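Uricase (Bacillus fastidiosus, PDB 4R8X) probably catalyses, as a uricase (urate oxidase), the oxidation of urate by molecular oxygen to 5-hydroxyisourate, the first step from urate to allantoin. Local coordinates at residues 10-15 and 75-80; 41-46 and 86-91; 206-211 and 260-265; 254-259 and 301-306. One frame throughout, in Å; residues are numbered along the deposited sequence.

Contact 1 of 4, residues 10-15 and 75-80; sequences GDVYVF and FIQRHA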
# COMPACT_ATOMS: atom_id res chain seq x y z
N GLY D 10 -2.84 -10.27 16.33
CA GLY D 10 -2.45 -8.97 15.82
C GLY D 10 -3.62 -8.24 15.21
O GLY D 10 -4.68 -8.84 15.02
N ASP D 11 -3.44 -6.96 14.89
CA ASP D 11 -4.51 -6.10 14.36
C ASP D 11 -5.75 -6.15 15.23
O ASP D 11 -6.90 -6.18 14.73
CB ASP D 11 -4.87 -6.43 12.91
CG ASP D 11 -3.90 -5.84 11.90
OD1 ASP D 11 -2.96 -5.12 12.30
OD2 ASP D 11 -4.09 -6.12 10.70
N VAL D 12 -5.52 -6.15 16.53
CA VAL D 12 -6.63 -6.01 17.47
C VAL D 12 -6.96 -4.53 17.60
O VAL D 12 -6.44 -3.80 18.45
CB VAL D 12 -6.30 -6.60 18.86
CG1 VAL D 12 -7.50 -6.43 19.81
CG2 VAL D 12 -5.91 -8.06 18.74
N TYR D 13 -7.83 -4.07 16.71
CA TYR D 13 -8.27 -2.69 16.76
C TYR D 13 -9.17 -2.52 17.95
O TYR D 13 -10.11 -3.30 18.18
CB TYR D 13 -8.98 -2.25 15.47
CG TYR D 13 -8.04 -2.12 14.28
CD1 TYR D 13 -7.30 -0.97 14.08
CD2 TYR D 13 -7.88 -3.16 13.38
CE1 TYR D 13 -6.44 -0.84 12.99
CE2 TYR D 13 -7.01 -3.05 12.30
CZ TYR D 13 -6.30 -1.88 12.11
OH TYR D 13 -5.45 -1.75 11.04
N VAL D 14 -8.87 -1.51 18.76
CA VAL D 14 -9.67 -1.25 19.93
C VAL D 14 -9.84 0.26 20.10
O VAL D 14 -8.86 1.00 20.17
CB VAL D 14 -9.11 -1.98 21.18
CG1 VAL D 14 -7.66 -1.66 21.40
CG2 VAL D 14 -9.93 -1.64 22.38
N PHE D 15 -11.09 0.70 20.08
CA PHE D 15 -11.42 2.12 20.08
C PHE D 15 -12.29 2.44 21.29
O PHE D 15 -13.50 2.16 21.30
CB PHE D 15 -12.13 2.52 18.79
CG PHE D 15 -11.47 2.02 17.53
CD1 PHE D 15 -10.09 2.15 17.35
CD2 PHE D 15 -12.21 1.41 16.54
CE1 PHE D 15 -9.48 1.68 16.20
CE2 PHE D 15 -11.61 0.95 15.38
CZ PHE D 15 -10.25 1.09 15.20
N PHE D 75 -10.42 -10.24 25.48
CA PHE D 75 -9.76 -9.80 26.71
C PHE D 75 -9.31 -8.34 26.60
O PHE D 75 -9.57 -7.52 27.49
CB PHE D 75 -8.57 -10.71 26.97
CG PHE D 75 -7.99 -10.60 28.37
CD1 PHE D 75 -7.04 -9.63 28.68
CD2 PHE D 75 -8.35 -11.51 29.35
CE1 PHE D 75 -6.48 -9.56 29.95
CE2 PHE D 75 -7.79 -11.44 30.62
CZ PHE D 75 -6.86 -10.47 30.92
N ILE D 76 -8.63 -8.01 25.50
CA ILE D 76 -8.10 -6.67 25.34
C ILE D 76 -9.23 -5.67 25.22
O ILE D 76 -9.24 -4.64 25.89
CB ILE D 76 -7.18 -6.59 24.09
CG1 ILE D 76 -5.93 -7.46 24.29
CG2 ILE D 76 -6.81 -5.13 23.78
CD1 ILE D 76 -5.19 -7.73 23.00
N GLN D 77 -10.20 -6.01 24.38
CA GLN D 77 -11.30 -5.10 24.15
C GLN D 77 -12.11 -4.82 25.43
O GLN D 77 -12.54 -3.69 25.67
CB GLN D 77 -12.16 -5.60 22.98
CG GLN D 77 -11.42 -5.47 21.64
CD GLN D 77 -12.09 -6.19 20.49
OE1 GLN D 77 -12.99 -7.00 20.70
NE2 GLN D 77 -11.65 -5.91 19.27
N ARG D 78 -12.29 -5.83 26.27
CA ARG D 78 -13.02 -5.61 27.51
C ARG D 78 -12.21 -4.79 28.51
O ARG D 78 -12.77 -3.98 29.26
CB ARG D 78 -13.48 -6.93 28.10
CG ARG D 78 -14.63 -7.50 27.31
CD ARG D 78 -15.02 -8.88 27.77
NE ARG D 78 -15.51 -9.66 26.65
CZ ARG D 78 -15.87 -10.93 26.75
NH1 ARG D 78 -15.80 -11.54 27.92
NH2 ARG D 78 -16.30 -11.59 25.68
N HIS D 79 -10.90 -4.99 28.53
CA HIS D 79 -10.07 -4.19 29.41
C HIS D 79 -9.96 -2.73 28.96
O HIS D 79 -9.71 -1.85 29.78
CB HIS D 79 -8.71 -4.84 29.64
CG HIS D 79 -8.76 -5.98 30.60
ND1 HIS D 79 -9.22 -7.23 30.23
CD2 HIS D 79 -8.48 -6.05 31.92
CE1 HIS D 79 -9.20 -8.03 31.29
NE2 HIS D 79 -8.75 -7.34 32.32
N ALA D 80 -10.20 -2.46 27.68
CA ALA D 80 -10.26 -1.08 27.22
C ALA D 80 -11.44 -0.34 27.86
O ALA D 80 -11.38 0.87 28.07
CB ALA D 80 -10.35 -1.02 25.71
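V12 and V14 of strand 5-17 meet I76, Q77 and A80 of helix 69-82 where the helix layer of a T-fold domain covers its sheet. Strand and helix run nearly parallel here, with axes 8.6 Å apart and 14° between their directions. V14 sets its two methyls to different tasks. With chi1 at 53°, CG1 stands between the backbone N and the carbonyl carbon and turns to I76 CG2. CG2 lies anti to the backbone N and presses on A80 CB at 3.4 Å, a tight carbon pair. It also rests beside Q77 CA. One turn earlier on the helix, I76 CD1 meets V12 CG1 at 4.1 Å, and the two side chains cross at a slant. Strands 5-17 and 40-50 with helices 69-82 and 88-102 make the ββαα part of the T-fold's ββααββ order. Strand 40-50 is hydrogen-bonded beside 5-17, at V12 with A45 and V14 with M43. The polar link is Q77. Its chain runs out extended beyond CG and brings NE2 to Y13 O at 3.2 Å, with an N-H...O angle of 150°. The donor is somewhat tilted from the carbonyl plane. Y13 O also accepts a hydrogen bond from T290 OG1 of a second subunit, so two donors grip this carbonyl. On the helix, H79 ND1 bonds F75 O at 2.8 Å, and H79 N reaches the same oxygen from the opposite face of its plane. That bond fixes the rotation of the imidazole, whose CE1 lies over one face of the F75 ring.

Contact 2 of 4, residues 41-46 and 86-91; sequences FGMNAK and ATLEGF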
# COMPACT_ATOMS: atom_id res chain seq x y z
N PHE D 41 -9.83 7.10 22.28
CA PHE D 41 -8.60 6.50 22.76
C PHE D 41 -8.52 5.18 22.01
O PHE D 41 -9.00 4.14 22.49
CB PHE D 41 -8.73 6.28 24.28
CG PHE D 41 -7.48 5.76 24.95
CD1 PHE D 41 -6.40 6.58 25.19
CD2 PHE D 41 -7.43 4.44 25.39
CE1 PHE D 41 -5.27 6.10 25.85
CE2 PHE D 41 -6.30 3.95 26.04
CZ PHE D 41 -5.22 4.78 26.26
N GLY D 42 -7.92 5.23 20.82
CA GLY D 42 -7.94 4.09 19.92
C GLY D 42 -6.57 3.64 19.47
O GLY D 42 -5.64 4.44 19.37
N MET D 43 -6.45 2.36 19.17
CA MET D 43 -5.16 1.80 18.78
C MET D 43 -5.33 0.49 18.02
O MET D 43 -6.40 -0.14 18.07
CB MET D 43 -4.30 1.53 20.02
CG MET D 43 -4.83 0.35 20.84
SD MET D 43 -4.32 0.31 22.55
CE MET D 43 -5.32 1.67 23.17
N ASN D 44 -4.26 0.09 17.35
CA ASN D 44 -4.11 -1.22 16.79
C ASN D 44 -3.15 -1.95 17.72
O ASN D 44 -1.96 -1.64 17.74
CB ASN D 44 -3.52 -1.11 15.38
CG ASN D 44 -3.29 -2.46 14.72
OD1 ASN D 44 -3.22 -3.48 15.40
ND2 ASN D 44 -3.17 -2.46 13.39
N ALA D 45 -3.68 -2.91 18.49
CA ALA D 45 -2.88 -3.65 19.46
C ALA D 45 -2.47 -5.04 18.95
O ALA D 45 -3.18 -5.66 18.16
CB ALA D 45 -3.63 -3.78 20.78
N LYS D 46 -1.33 -5.51 19.44
CA LYS D 46 -0.80 -6.82 19.09
C LYS D 46 -0.32 -7.47 20.37
O LYS D 46 0.55 -6.92 21.07
CB LYS D 46 0.35 -6.68 18.10
CG LYS D 46 0.90 -8.00 17.59
CD LYS D 46 2.04 -7.77 16.61
CE LYS D 46 2.54 -9.08 16.02
NZ LYS D 46 3.26 -8.83 14.74
N ALA D 86 -4.93 7.14 31.36
CA ALA D 86 -5.00 8.10 30.26
C ALA D 86 -3.88 7.95 29.24
O ALA D 86 -3.77 8.78 28.33
CB ALA D 86 -4.98 9.52 30.80
N THR D 87 -3.05 6.92 29.38
CA THR D 87 -1.88 6.77 28.51
C THR D 87 -1.82 5.40 27.85
O THR D 87 -2.36 4.41 28.36
CB THR D 87 -0.53 6.99 29.25
OG1 THR D 87 -0.22 5.84 30.06
CG2 THR D 87 -0.58 8.24 30.10
N LEU D 88 -1.17 5.35 26.69
CA LEU D 88 -1.04 4.11 25.95
C LEU D 88 -0.22 3.11 26.75
O LEU D 88 -0.59 1.94 26.87
CB LEU D 88 -0.39 4.38 24.60
CG LEU D 88 -0.34 3.21 23.62
CD1 LEU D 88 -1.73 2.63 23.39
CD2 LEU D 88 0.23 3.69 22.30
N GLU D 89 0.90 3.58 27.32
CA GLU D 89 1.76 2.71 28.11
C GLU D 89 1.05 2.17 29.35
O GLU D 89 1.26 1.02 29.72
CB GLU D 89 3.02 3.46 28.55
CG GLU D 89 3.90 3.96 27.42
CD GLU D 89 3.59 5.38 26.99
OE1 GLU D 89 4.49 6.03 26.44
OE2 GLU D 89 2.45 5.87 27.20
N GLY D 90 0.25 3.02 29.98
CA GLY D 90 -0.55 2.61 31.12
C GLY D 90 -1.50 1.51 30.73
O GLY D 90 -1.59 0.49 31.41
N PHE D 91 -2.21 1.68 29.61
CA PHE D 91 -3.14 0.66 29.18
C PHE D 91 -2.45 -0.67 28.87
O PHE D 91 -2.92 -1.72 29.29
CB PHE D 91 -3.92 1.12 27.96
CG PHE D 91 -4.88 0.09 27.43
CD1 PHE D 91 -5.91 -0.38 28.23
CD2 PHE D 91 -4.73 -0.43 26.16
CE1 PHE D 91 -6.79 -1.34 27.76
CE2 PHE D 91 -5.60 -1.39 25.67
CZ PHE D 91 -6.64 -1.85 26.47
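F41 pushes the edge of its ring into the turn that opens helix 88-102. CZ is the leading atom and lies 3.6 Å from T87 O, near the ring plane. CE1 comes to 3.9 Å from A86 O at a slant. CE2 touches F91 CB on the other side of CZ, so the ring tip fills the notch between the turn and the first helical turn. CG of F41 is anti to the backbone N (chi1 -175°), which directs the ring out from the strand toward this notch. M43 provides the second bump. Its chain bends at chi3 (72°) and lays the sulfur and methyl against both L88 and F91. SD sits 3.6 Å from L88 CD1, and CE is 3.7 Å from F91 CD2. The sulfur is 4.8 Å from the centroid of the F91 ring, an oblique Met-aromatic contact. The two residues on strand 40-50 thus seat the second of the two helices that a T-fold domain lays across its antiparallel sheet. The hollow that takes F41 is shaped by the N-cap. T87 OG1 accepts from G90 N at 2.9 Å, and T87 O accepts from F91 N. V14 of strand 5-17 and A113 of strand 108-125 also touch M43, while Y83 meets the F91 ring edge to face.

Contact 3 of 4, residues 206-211 and 260-265; sequences WAYENQ and PQLTEV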
# COMPACT_ATOMS: atom_id res chain seq x y z
N TRP D 206 11.80 6.85 23.22
CA TRP D 206 12.47 7.23 24.47
C TRP D 206 12.25 6.17 25.54
O TRP D 206 11.34 5.34 25.43
CB TRP D 206 12.01 8.62 24.94
CG TRP D 206 10.52 8.79 24.95
CD1 TRP D 206 9.67 8.61 26.01
CD2 TRP D 206 9.70 9.16 23.83
NE1 TRP D 206 8.37 8.86 25.62
CE2 TRP D 206 8.37 9.19 24.29
CE3 TRP D 206 9.98 9.47 22.50
CZ2 TRP D 206 7.30 9.52 23.45
CZ3 TRP D 206 8.92 9.79 21.66
CH2 TRP D 206 7.60 9.81 22.14
N ALA D 207 13.09 6.21 26.57
CA ALA D 207 12.98 5.31 27.71
C ALA D 207 12.99 6.13 28.98
O ALA D 207 13.68 7.13 29.07
CB ALA D 207 14.13 4.30 27.74
N TYR D 208 12.23 5.68 29.97
CA TYR D 208 12.13 6.33 31.27
C TYR D 208 13.10 5.72 32.28
O TYR D 208 13.26 4.50 32.34
CB TYR D 208 10.73 6.16 31.83
CG TYR D 208 9.63 6.96 31.16
CD1 TYR D 208 8.99 6.49 30.01
CD2 TYR D 208 9.19 8.16 31.70
CE1 TYR D 208 7.96 7.22 29.41
CE2 TYR D 208 8.16 8.88 31.13
CZ TYR D 208 7.56 8.41 29.98
OH TYR D 208 6.53 9.13 29.40
N GLU D 209 13.72 6.57 33.10
CA GLU D 209 14.49 6.10 34.25
C GLU D 209 13.58 5.36 35.22
O GLU D 209 13.93 4.29 35.73
CB GLU D 209 15.18 7.26 34.95
CG GLU D 209 16.09 6.86 36.12
CD GLU D 209 16.68 8.05 36.84
OE1 GLU D 209 16.40 9.20 36.44
OE2 GLU D 209 17.42 7.83 37.82
N ASN D 210 12.40 5.93 35.45
CA ASN D 210 11.41 5.34 36.35
C ASN D 210 10.20 4.96 35.52
O ASN D 210 9.39 5.82 35.17
CB ASN D 210 11.03 6.33 37.45
CG ASN D 210 10.15 5.70 38.52
OD1 ASN D 210 10.58 4.78 39.23
ND2 ASN D 210 8.93 6.20 38.65
N GLN D 211 10.10 3.68 35.19
CA GLN D 211 9.12 3.20 34.22
C GLN D 211 7.68 3.49 34.60
O GLN D 211 6.85 3.67 33.72
CB GLN D 211 9.33 1.70 33.96
CG GLN D 211 10.62 1.40 33.19
CD GLN D 211 10.89 -0.08 33.04
OE1 GLN D 211 10.50 -0.90 33.88
NE2 GLN D 211 11.57 -0.45 31.96
N PRO D 260 14.26 15.43 32.08
CA PRO D 260 15.37 14.81 32.81
C PRO D 260 15.08 13.38 33.24
O PRO D 260 16.01 12.63 33.54
CB PRO D 260 15.53 15.71 34.05
CG PRO D 260 14.95 17.01 33.66
CD PRO D 260 13.83 16.70 32.70
N GLN D 261 13.80 13.01 33.28
CA GLN D 261 13.41 11.68 33.74
C GLN D 261 13.57 10.61 32.65
O GLN D 261 13.33 9.43 32.90
CB GLN D 261 11.99 11.69 34.33
CG GLN D 261 10.84 11.70 33.31
CD GLN D 261 10.48 13.10 32.83
OE1 GLN D 261 11.33 13.98 32.75
NE2 GLN D 261 9.21 13.29 32.51
N LEU D 262 13.97 11.03 31.45
CA LEU D 262 14.28 10.09 30.37
C LEU D 262 15.77 9.71 30.40
O LEU D 262 16.62 10.56 30.64
CB LEU D 262 13.95 10.69 29.00
CG LEU D 262 12.50 11.10 28.75
CD1 LEU D 262 12.34 11.60 27.31
CD2 LEU D 262 11.57 9.92 29.03
N THR D 263 16.07 8.43 30.16
CA THR D 263 17.47 7.99 30.12
C THR D 263 18.05 8.06 28.72
O THR D 263 19.25 8.24 28.55
CB THR D 263 17.64 6.55 30.62
OG1 THR D 263 16.83 5.67 29.83
CG2 THR D 263 17.25 6.44 32.08
N GLU D 264 17.19 7.90 27.71
CA GLU D 264 17.66 7.92 26.34
C GLU D 264 16.56 8.26 25.36
O GLU D 264 15.37 8.06 25.62
CB GLU D 264 18.29 6.57 25.96
CG GLU D 264 17.28 5.46 25.67
CD GLU D 264 17.85 4.33 24.83
OE1 GLU D 264 17.34 4.09 23.71
OE2 GLU D 264 18.80 3.66 25.28
N VAL D 265 16.99 8.79 24.22
CA VAL D 265 16.11 9.02 23.08
C VAL D 265 16.74 8.33 21.88
O VAL D 265 17.93 8.45 21.64
CB VAL D 265 15.97 10.53 22.79
CG1 VAL D 265 15.10 10.74 21.57
CG2 VAL D 265 15.38 11.24 24.00
O HOH W 1 17.01 9.81 33.66
O HOH W 2 11.35 8.32 34.48
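L262 lies alongside Y208, pointing the same way, and sets CD2 over the centre of the tyrosine ring. This is a CH-pi contact: L262 CD2 is 4.0 Å from the Y208 ring centroid and 12° off the normal. The same CD2 is 3.8 Å from W206 CD1, where it meets the indole at a slant. The other methyl, CD1, packs against W206 CB. L262 thus packs against two aromatic residues of strand 198-208. W206 stands with CG between its backbone N and carbonyl carbon (chi1 48°), and its CB faces V265 across the antiparallel pair. On the other face, A207 CB touches both T263 OG1 and E264 CG. T263 CG2 packs against E209, 3.5 Å from its CA. The backbones knit these side chains together. A207 N donates to E264 O, and T263 N donates to A207 O at 2.9 Å. E209 N bonds Q261 O at 2.9 Å, nearly straight at 169°. The chain turns a corner at T263, and beyond it strand 262-271 continues the large sheet beside strand 198-208. The polar ends look elsewhere: Y208 OH is bonded to V223 N, and Q261 NE2 to N221 O. Water joins the rim, for N210 N donates to one that lies 2.8 Å from Q261 O. The chemistry is therefore divided. L262, V265 and W206 pack on the helices, while Y208 packs among loop residues and strand 156-173. Backbone bonds hold the strand ends together, and the charged end of E209 stays at the solvent side.

Contact 4 of 4, residues 254-259 and 301-306; sequences TILDRF and FSVHQE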
# COMPACT_ATOMS: atom_id res chain seq x y z
N THR D 254 17.90 18.01 23.11
CA THR D 254 16.83 18.92 23.53
C THR D 254 15.74 18.17 24.28
O THR D 254 15.25 18.64 25.30
CB THR D 254 16.23 19.69 22.34
OG1 THR D 254 17.28 20.34 21.61
CG2 THR D 254 15.27 20.76 22.83
N ILE D 255 15.37 16.99 23.78
CA ILE D 255 14.36 16.17 24.46
C ILE D 255 14.85 15.77 25.86
O ILE D 255 14.13 15.91 26.85
CB ILE D 255 13.99 14.91 23.63
CG1 ILE D 255 13.33 15.29 22.29
CG2 ILE D 255 13.08 14.01 24.44
CD1 ILE D 255 13.35 14.17 21.27
N LEU D 256 16.09 15.29 25.94
CA LEU D 256 16.69 14.94 27.22
C LEU D 256 16.76 16.13 28.19
O LEU D 256 16.59 15.97 29.41
CB LEU D 256 18.07 14.34 26.98
CG LEU D 256 18.05 13.00 26.25
CD1 LEU D 256 19.44 12.56 25.78
CD2 LEU D 256 17.42 11.91 27.11
N ASP D 257 17.03 17.32 27.65
CA ASP D 257 17.08 18.55 28.44
C ASP D 257 15.72 18.89 29.05
O ASP D 257 15.61 19.21 30.24
CB ASP D 257 17.56 19.70 27.54
CG ASP D 257 18.27 20.80 28.32
OD1 ASP D 257 18.36 20.73 29.56
OD2 ASP D 257 18.75 21.74 27.65
N ARG D 258 14.67 18.81 28.22
CA ARG D 258 13.33 19.12 28.68
C ARG D 258 12.78 18.06 29.63
O ARG D 258 11.97 18.37 30.51
CB ARG D 258 12.38 19.27 27.50
CG ARG D 258 12.70 20.42 26.59
CD ARG D 258 12.79 21.73 27.36
NE ARG D 258 13.11 22.82 26.44
CZ ARG D 258 13.94 23.82 26.70
NH1 ARG D 258 14.56 23.89 27.87
NH2 ARG D 258 14.15 24.75 25.79
N PHE D 259 13.20 16.82 29.43
CA PHE D 259 12.67 15.71 30.23
C PHE D 259 13.79 14.93 30.92
O PHE D 259 14.23 13.89 30.43
CB PHE D 259 11.81 14.79 29.37
CG PHE D 259 10.68 15.50 28.67
CD1 PHE D 259 9.64 16.06 29.40
CD2 PHE D 259 10.67 15.63 27.28
CE1 PHE D 259 8.60 16.71 28.77
CE2 PHE D 259 9.62 16.30 26.65
CZ PHE D 259 8.59 16.84 27.39
N PHE D 301 20.25 5.93 15.72
CA PHE D 301 21.10 6.59 16.71
C PHE D 301 20.39 6.77 18.04
O PHE D 301 19.19 7.03 18.07
CB PHE D 301 21.54 7.96 16.17
CG PHE D 301 22.69 8.58 16.92
CD1 PHE D 301 23.96 8.05 16.83
CD2 PHE D 301 22.49 9.70 17.71
CE1 PHE D 301 25.02 8.63 17.51
CE2 PHE D 301 23.54 10.28 18.40
CZ PHE D 301 24.81 9.74 18.30
N SER D 302 21.12 6.63 19.13
CA SER D 302 20.57 6.94 20.44
C SER D 302 21.41 8.01 21.15
O SER D 302 22.64 8.02 21.05
CB SER D 302 20.43 5.69 21.31
OG SER D 302 21.69 5.09 21.57
N VAL D 303 20.71 8.90 21.85
CA VAL D 303 21.30 9.99 22.61
C VAL D 303 20.94 9.76 24.09
O VAL D 303 19.82 9.35 24.40
CB VAL D 303 20.75 11.35 22.13
CG1 VAL D 303 21.54 12.50 22.74
CG2 VAL D 303 20.82 11.43 20.61
N HIS D 304 21.89 10.00 24.98
CA HIS D 304 21.74 9.62 26.38
C HIS D 304 22.02 10.82 27.28
O HIS D 304 22.66 11.78 26.83
CB HIS D 304 22.69 8.46 26.69
CG HIS D 304 22.49 7.29 25.78
ND1 HIS D 304 21.83 6.14 26.18
CD2 HIS D 304 22.83 7.10 24.48
CE1 HIS D 304 21.79 5.29 25.17
NE2 HIS D 304 22.38 5.85 24.13
N GLN D 305 21.54 10.79 28.51
CA GLN D 305 21.77 11.92 29.42
C GLN D 305 23.25 12.29 29.56
O GLN D 305 23.59 13.46 29.71
CB GLN D 305 21.15 11.66 30.80
CG GLN D 305 19.62 11.70 30.83
CD GLN D 305 19.04 13.09 30.58
OE1 GLN D 305 19.77 14.07 30.44
NE2 GLN D 305 17.72 13.18 30.53
N GLU D 306 24.12 11.30 29.47
CA GLU D 306 25.56 11.54 29.54
C GLU D 306 26.04 12.43 28.38
O GLU D 306 26.99 13.20 28.54
CB GLU D 306 26.34 10.22 29.57
CG GLU D 306 26.16 9.41 30.86
CD GLU D 306 24.84 8.65 30.94
OE1 GLU D 306 24.09 8.59 29.94
OE2 GLU D 306 24.55 8.11 32.03
O HOH W 3 18.16 16.67 31.57
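V303 is where segment 301-306 first meets the helix, with CG1 3.7 Å from L256 CD1. L256 CD1 also comes to 3.5 Å from V303 O, so it lies against the strand backbone as well as the valine side chain. Next is H304, the N-cap residue of helix 305-312. Its carbonyl carbon is 3.5 Å from the same L256 CD1, while its ring turns off to the other side. There NE2 and S302 OG share a hydrogen bond of 2.8 Å. Q305 follows and makes the polar link. Its chain bends at chi2 (-68°) and passes L256 in the opposite direction, which lays the amide along CB and CD2 of the leucine. NE2 donates to L256 O at 3.2 Å, with an N-H...O angle of 162°. The oxygen is close to the amide plane, but the bond approaches the carbonyl from well to one side (C=O...N 114°). NE2 also bonds L262 O, so both amide protons can be used. L256 O takes a further bond from a water at 2.8 Å. At this last turn the usual helical partner of L256 O is P260, which has no N-H, and these outside donors serve the carbonyl instead. Around the contact, V265 of strand 262-271 pairs with V303 and touches L256. D257 and R258 bind Y319 and L322 in the C-terminal region, which has been linked to thermostability. At F301, strand 296-304 pairs antiparallel with a strand of a third subunit, so the sheet runs on across the interface. Helix 244-258 lies over the sheet beside helix 225-238.

From the N terminus, strand 5-17 leads to strand 40-50, then to helices 69-82 and 88-102. Contact 1 closes the loop from the first strand to the first helix. Contact 2 closes the loop from the second strand to the second helix. The two cross along the chain and touch, binding a pair of neighbouring strands to a pair of helices. Contacts 3 and 4 come later, in series with the first two, and also cross. Contact 3 joins strand 198-208 to 262-271 over a helical excursion. Contact 4 ties helix 244-258 to the end of strand 296-304. All four reach one large sheet, with contacts 1 and 4 about 33 Å apart between centres.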